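Local coordinates for protein MmeI (Methylophilus methylotrophus, PDB 5HR4) that works as a Type IIL restriction-modification enzyme, binding DNA and probably transferring a methyl group from S-adenosyl-L-methionine to N6 of adenine, at residues A[174-179]-A[269-274]; A[372-377]-A[427-432]. One frame throughout, in Å; residues are numbered along the deposited sequence.

Overall arrangement
Contacts 1 and 2 follow each other along the chain, the first closing before the second opens; their centres are 32 Å apart and their nearest atoms about 17 Å. Contact 1 joins the end of a helix to the loop that leads into helix 273-283, which ends at the calcium ligand Cys283; the side chains of Phe271 and Cys283 are about 10 Å apart. Contact 2 pairs two helices of the methyltransferase domain, with the side chain of Arg375 about 12 Å from the bound sinefungin. The nearest atoms to the bound DNA are about 18 Å away for contact 1 and about 15 Å for contact 2. Helix 183-200 packs against both, Leu186 on Leu176 and Phe195 and Phe198 on Leu428.

Contact 1: residues A[174-179]-A[269-274]; sequences DTLKLV and AQFDKA
The ring of Phe271 receives Leu176 at a slant, presenting neither a clean face nor a clean edge: Leu176 CD1 comes to 4.5 Å from Phe271 CZ, so a methyl group meets the far end of the ring. Other helices also touch the ring: Tyr189 of helix 183-200, and Leu225 and Ala226 of helix 225-235. The CB of Phe271 does not point at segment 174-179, yet with CG opposite its own carbonyl carbon (chi1 -73°) the ring ends up nearer the leucine than its CB is.

Leu176 shares its two methyls between two partners. While CD1, extended away from CA (chi2 163°), goes to the ring, CD2 lies 4.0 Å from Ala269 CB. The same CD2 is 4.2 Å from Gln270 O, so the leucine also brushes the backbone between its two apolar partners. A branched side chain suits this place because its two methyls can meet two different partners, one each. The single methyl of alanine lets the loop come close to the helix, and Leu176 and Ala269 are the pair whose CA atoms are nearest across the contact, at 8.0 Å. Tyr181 touches both of these side chains, and Leu186 and Met275 also pack on Leu176.

Just beyond the ring the loop turns into helix 273-283, where Asp272 occupies the N-cap position and its OD1 accepts a hydrogen bond from Met275 N. That helix ends at the calcium ligand Cys283.

No hydrogen bond or salt bridge crosses between the segments, and together they bury just 135 Å². The end of helix 163-178 and the loop entering helix 273-283 are therefore joined through shape and the exclusion of water, with no directional bond between them to fix their alignment.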
loop_
_atom_site.group_PDB
_atom_site.type_symbol
_atom_site.label_atom_id
_atom_site.label_comp_id
_atom_site.label_asym_id
_atom_site.label_seq_id
_atom_site.Cartn_x
_atom_site.Cartn_y
_atom_site.Cartn_z
ATOM N N ASP A 174 26.022 -2.288 4.008
ATOM C CA ASP A 174 26.438 -1.748 2.715
ATOM C C ASP A 174 27.931 -1.433 2.681
ATOM O O ASP A 174 28.555 -1.511 1.611
ATOM C CB ASP A 174 25.622 -0.495 2.368
ATOM C CG ASP A 174 24.152 -0.804 2.079
ATOM O OD1 ASP A 174 23.820 -1.961 1.700
ATOM O OD2 ASP A 174 23.322 0.125 2.230
ATOM N N THR A 175 28.522 -1.076 3.828
ATOM C CA THR A 175 29.969 -0.881 3.884
ATOM C C THR A 175 30.713 -2.187 3.616
ATOM O O THR A 175 31.701 -2.215 2.872
ATOM C CB THR A 175 30.349 -0.318 5.248
ATOM O OG1 THR A 175 29.504 0.801 5.534
ATOM C CG2 THR A 175 31.813 0.117 5.280
ATOM N N LEU A 176 30.267 -3.276 4.246
ATOM C CA LEU A 176 30.774 -4.597 3.911
ATOM C C LEU A 176 30.478 -4.952 2.461
ATOM O O LEU A 176 31.337 -5.505 1.766
ATOM C CB LEU A 176 30.167 -5.627 4.852
ATOM C CG LEU A 176 31.025 -5.957 6.067
ATOM C CD1 LEU A 176 30.182 -6.644 7.123
ATOM C CD2 LEU A 176 32.188 -6.846 5.614
ATOM N N LYS A 177 29.271 -4.648 1.976
ATOM C CA LYS A 177 28.970 -4.983 0.591
ATOM C C LYS A 177 29.959 -4.310 -0.350
ATOM O O LYS A 177 30.446 -4.937 -1.295
ATOM C CB LYS A 177 27.529 -4.598 0.237
ATOM C CG LYS A 177 27.103 -5.032 -1.171
ATOM C CD LYS A 177 25.616 -4.850 -1.423
ATOM C CE LYS A 177 25.262 -3.380 -1.486
ATOM N NZ LYS A 177 24.710 -2.994 -2.823
ATOM N N LEU A 178 30.315 -3.054 -0.075
ATOM C CA LEU A 178 31.128 -2.308 -1.029
ATOM C C LEU A 178 32.544 -2.853 -1.163
ATOM O O LEU A 178 33.181 -2.614 -2.192
ATOM C CB LEU A 178 31.186 -0.826 -0.655
ATOM C CG LEU A 178 29.895 -0.039 -0.918
ATOM C CD1 LEU A 178 30.159 1.460 -0.940
ATOM C CD2 LEU A 178 29.192 -0.490 -2.211
ATOM N N VAL A 179 33.055 -3.581 -0.171
ATOM C CA VAL A 179 34.404 -4.132 -0.298
ATOM C C VAL A 179 34.363 -5.523 -0.918
ATOM O O VAL A 179 35.397 -6.194 -1.012
ATOM C CB VAL A 179 35.148 -4.169 1.052
ATOM C CG1 VAL A 179 34.997 -2.842 1.777
ATOM C CG2 VAL A 179 34.681 -5.355 1.920
ATOM N N ALA A 269 35.455 -12.246 6.391
ATOM C CA ALA A 269 35.330 -10.897 5.857
ATOM C C ALA A 269 36.620 -10.129 6.147
ATOM O O ALA A 269 37.669 -10.730 6.409
ATOM C CB ALA A 269 34.107 -10.196 6.469
ATOM N N GLN A 270 36.552 -8.797 6.106
ATOM C CA GLN A 270 37.690 -7.956 6.453
ATOM C C GLN A 270 37.172 -6.619 6.957
ATOM O O GLN A 270 36.264 -6.038 6.358
ATOM C CB GLN A 270 38.638 -7.752 5.266
ATOM C CG GLN A 270 39.884 -6.946 5.616
ATOM C CD GLN A 270 40.792 -7.633 6.634
ATOM O OE1 GLN A 270 40.357 -8.461 7.433
ATOM N NE2 GLN A 270 42.071 -7.293 6.599
ATOM N N PHE A 271 37.739 -6.153 8.064
ATOM C CA PHE A 271 37.299 -4.943 8.731
ATOM C C PHE A 271 38.441 -3.928 8.744
ATOM O O PHE A 271 39.606 -4.267 8.528
ATOM C CB PHE A 271 36.828 -5.234 10.178
ATOM C CG PHE A 271 35.494 -5.945 10.276
ATOM C CD1 PHE A 271 35.413 -7.323 10.181
ATOM C CD2 PHE A 271 34.328 -5.236 10.529
ATOM C CE1 PHE A 271 34.184 -7.980 10.292
ATOM C CE2 PHE A 271 33.091 -5.890 10.643
ATOM C CZ PHE A 271 33.026 -7.260 10.517
ATOM N N ASP A 272 38.097 -2.664 8.990
ATOM C CA ASP A 272 39.120 -1.692 9.351
ATOM C C ASP A 272 38.719 -0.979 10.641
ATOM O O ASP A 272 37.799 -1.422 11.345
ATOM C CB ASP A 272 39.354 -0.702 8.207
ATOM C CG ASP A 272 38.124 0.142 7.898
ATOM O OD1 ASP A 272 37.023 -0.183 8.401
ATOM O OD2 ASP A 272 38.263 1.135 7.140
ATOM N N LYS A 273 39.398 0.126 10.950
ATOM C CA LYS A 273 39.155 0.839 12.198
ATOM C C LYS A 273 37.696 1.278 12.309
ATOM O O LYS A 273 37.033 1.018 13.320
ATOM C CB LYS A 273 40.108 2.035 12.294
ATOM C CG LYS A 273 40.078 2.793 13.617
ATOM C CD LYS A 273 41.391 3.534 13.856
ATOM C CE LYS A 273 41.294 4.480 15.040
ATOM N NZ LYS A 273 40.305 5.572 14.754
ATOM N N ALA A 274 37.167 1.916 11.262
ATOM C CA ALA A 274 35.837 2.512 11.367
ATOM C C ALA A 274 34.743 1.453 11.402
ATOM O O ALA A 274 33.716 1.647 12.066
ATOM C CB ALA A 274 35.591 3.477 10.208
#

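Contact 2: residues A[372-377]-A[427-432]; sequences ITYREL and WLTDHQ
Tyr374 reaches across to Thr429 and Asp430 with CG anti to its backbone N (chi1 175°), which carries the ring from CB across to the neighbouring helix. CD2 passes 4.3 Å from Thr429 CB, and CE2 comes to 3.5 Å from Asp430 CA, with Asp430 N at the ring edge and in its plane. At the tip, OH donates a hydrogen bond to Asp430 OD1, the ring and carboxylate planes lying 24° apart. Arg378 also bonds the hydroxyl and Arg447 forms a salt bridge with OD1, so this buried carboxylate probably keeps its negative charge. A phenylalanine here would probably leave Asp430 OD1 without its hydroxyl donor and would take away the hydroxyl that Arg378 bonds.

Beside the ring, Arg375 CB meets Thr429 CG2 at 4.0 Å; the threonine turns its methyl toward Arg375 CB while OG1 bonds back to Ala425 O.

The axes pass 9.9 Å apart at 20°, nearly parallel, as expected of helices 368-388 and 416-440, which follow the adjacent parallel strands 359-361 and 409-413 of the Rossmann-like methyltransferase sheet. Phe409, opening the second strand, meets the Tyr374 ring almost at right angles.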
loop_
_atom_site.group_PDB
_atom_site.type_symbol
_atom_site.label_atom_id
_atom_site.label_comp_id
_atom_site.label_asym_id
_atom_site.label_seq_id
_atom_site.Cartn_x
_atom_site.Cartn_y
_atom_site.Cartn_z
ATOM N N ILE A 372 4.765 -10.345 15.396
ATOM C CA ILE A 372 3.639 -9.903 16.219
ATOM C C ILE A 372 2.705 -11.065 16.536
ATOM O O ILE A 372 2.241 -11.201 17.675
ATOM C CB ILE A 372 2.867 -8.757 15.541
ATOM C CG1 ILE A 372 3.785 -7.571 15.333
ATOM C CG2 ILE A 372 1.701 -8.308 16.433
ATOM C CD1 ILE A 372 4.293 -7.062 16.659
ATOM N N THR A 373 2.390 -11.906 15.541
ATOM C CA THR A 373 1.457 -13.001 15.793
ATOM C C THR A 373 2.021 -13.957 16.829
ATOM O O THR A 373 1.343 -14.321 17.800
ATOM C CB THR A 373 1.134 -13.771 14.515
ATOM O OG1 THR A 373 0.447 -12.924 13.582
ATOM C CG2 THR A 373 0.265 -14.977 14.858
ATOM N N TYR A 374 3.274 -14.358 16.651
ATOM C CA TYR A 374 3.886 -15.285 17.593
ATOM C C TYR A 374 3.966 -14.678 18.986
ATOM O O TYR A 374 3.873 -15.402 19.980
ATOM C CB TYR A 374 5.275 -15.705 17.073
ATOM C CG TYR A 374 6.079 -16.564 18.012
ATOM C CD1 TYR A 374 5.667 -17.852 18.334
ATOM C CD2 TYR A 374 7.264 -16.096 18.570
ATOM C CE1 TYR A 374 6.392 -18.644 19.213
ATOM C CE2 TYR A 374 8.004 -16.882 19.434
ATOM C CZ TYR A 374 7.554 -18.153 19.754
ATOM O OH TYR A 374 8.279 -18.940 20.615
ATOM N N ARG A 375 4.114 -13.356 19.090
ATOM C CA ARG A 375 4.213 -12.752 20.415
ATOM C C ARG A 375 2.854 -12.750 21.112
ATOM O O ARG A 375 2.752 -13.067 22.301
ATOM C CB ARG A 375 4.782 -11.336 20.314
ATOM C CG ARG A 375 4.350 -10.445 21.451
ATOM C CD ARG A 375 5.260 -9.252 21.637
ATOM N NE ARG A 375 4.982 -8.159 20.708
ATOM C CZ ARG A 375 3.836 -7.487 20.666
ATOM N NH1 ARG A 375 2.855 -7.823 21.489
ATOM N NH2 ARG A 375 3.667 -6.488 19.802
ATOM N N GLU A 376 1.797 -12.406 20.379
ATOM C CA GLU A 376 0.455 -12.494 20.936
ATOM C C GLU A 376 0.126 -13.919 21.366
ATOM O O GLU A 376 -0.478 -14.143 22.428
ATOM C CB GLU A 376 -0.548 -11.980 19.909
ATOM C CG GLU A 376 -0.328 -10.512 19.618
ATOM C CD GLU A 376 -0.369 -9.698 20.895
ATOM O OE1 GLU A 376 -1.383 -9.803 21.617
ATOM O OE2 GLU A 376 0.614 -8.992 21.203
ATOM N N LEU A 377 0.518 -14.897 20.564
ATOM C CA LEU A 377 0.268 -16.272 20.955
ATOM C C LEU A 377 1.038 -16.621 22.209
ATOM O O LEU A 377 0.491 -17.236 23.132
ATOM C CB LEU A 377 0.621 -17.213 19.813
ATOM C CG LEU A 377 -0.640 -17.706 19.126
ATOM C CD1 LEU A 377 -1.407 -16.540 18.549
ATOM C CD2 LEU A 377 -0.241 -18.675 18.054
ATOM N N TRP A 427 13.338 -15.947 16.280
ATOM C CA TRP A 427 14.052 -16.517 17.423
ATOM C C TRP A 427 14.261 -15.493 18.534
ATOM O O TRP A 427 14.149 -15.830 19.719
ATOM C CB TRP A 427 15.391 -17.086 16.994
ATOM C CG TRP A 427 15.321 -18.436 16.359
ATOM C CD1 TRP A 427 14.701 -19.560 16.846
ATOM C CD2 TRP A 427 15.945 -18.819 15.131
ATOM N NE1 TRP A 427 14.889 -20.612 15.976
ATOM C CE2 TRP A 427 15.655 -20.180 14.919
ATOM C CE3 TRP A 427 16.725 -18.133 14.181
ATOM C CZ2 TRP A 427 16.115 -20.864 13.804
ATOM C CZ3 TRP A 427 17.172 -18.807 13.085
ATOM C CH2 TRP A 427 16.864 -20.158 12.896
ATOM N N LEU A 428 14.588 -14.245 18.179
ATOM C CA LEU A 428 14.720 -13.202 19.195
ATOM C C LEU A 428 13.396 -12.977 19.923
ATOM O O LEU A 428 13.368 -12.842 21.155
ATOM C CB LEU A 428 15.206 -11.894 18.565
ATOM C CG LEU A 428 16.423 -11.911 17.628
ATOM C CD1 LEU A 428 16.777 -10.490 17.152
ATOM C CD2 LEU A 428 17.628 -12.619 18.260
ATOM N N THR A 429 12.287 -12.953 19.185
ATOM C CA THR A 429 10.998 -12.840 19.852
ATOM C C THR A 429 10.754 -14.042 20.755
ATOM O O THR A 429 10.300 -13.888 21.896
ATOM C CB THR A 429 9.864 -12.682 18.838
ATOM O OG1 THR A 429 10.271 -11.787 17.790
ATOM C CG2 THR A 429 8.665 -12.087 19.529
ATOM N N ASP A 430 11.076 -15.241 20.272
ATOM C CA ASP A 430 11.029 -16.425 21.124
ATOM C C ASP A 430 11.765 -16.179 22.427
ATOM O O ASP A 430 11.190 -16.310 23.513
ATOM C CB ASP A 430 11.634 -17.627 20.398
ATOM C CG ASP A 430 11.651 -18.881 21.261
ATOM O OD1 ASP A 430 10.564 -19.470 21.453
ATOM O OD2 ASP A 430 12.742 -19.289 21.733
ATOM N N HIS A 431 13.041 -15.786 22.344
ATOM C CA HIS A 431 13.789 -15.573 23.579
ATOM C C HIS A 431 13.201 -14.447 24.414
ATOM O O HIS A 431 13.162 -14.546 25.645
ATOM C CB HIS A 431 15.235 -15.256 23.303
ATOM C CG HIS A 431 16.069 -15.258 24.537
ATOM N ND1 HIS A 431 16.198 -16.378 25.334
ATOM C CD2 HIS A 431 16.826 -14.294 25.111
ATOM C CE1 HIS A 431 17.001 -16.105 26.345
ATOM N NE2 HIS A 431 17.390 -14.846 26.238
ATOM N N GLN A 432 12.785 -13.347 23.774
ATOM C CA GLN A 432 12.147 -12.272 24.523
ATOM C C GLN A 432 10.958 -12.788 25.322
ATOM O O GLN A 432 10.802 -12.451 26.499
ATOM C CB GLN A 432 11.714 -11.149 23.584
ATOM C CG GLN A 432 12.760 -10.052 23.447
ATOM C CD GLN A 432 12.419 -9.083 22.354
ATOM O OE1 GLN A 432 11.627 -9.402 21.466
ATOM N NE2 GLN A 432 12.997 -7.879 22.415
#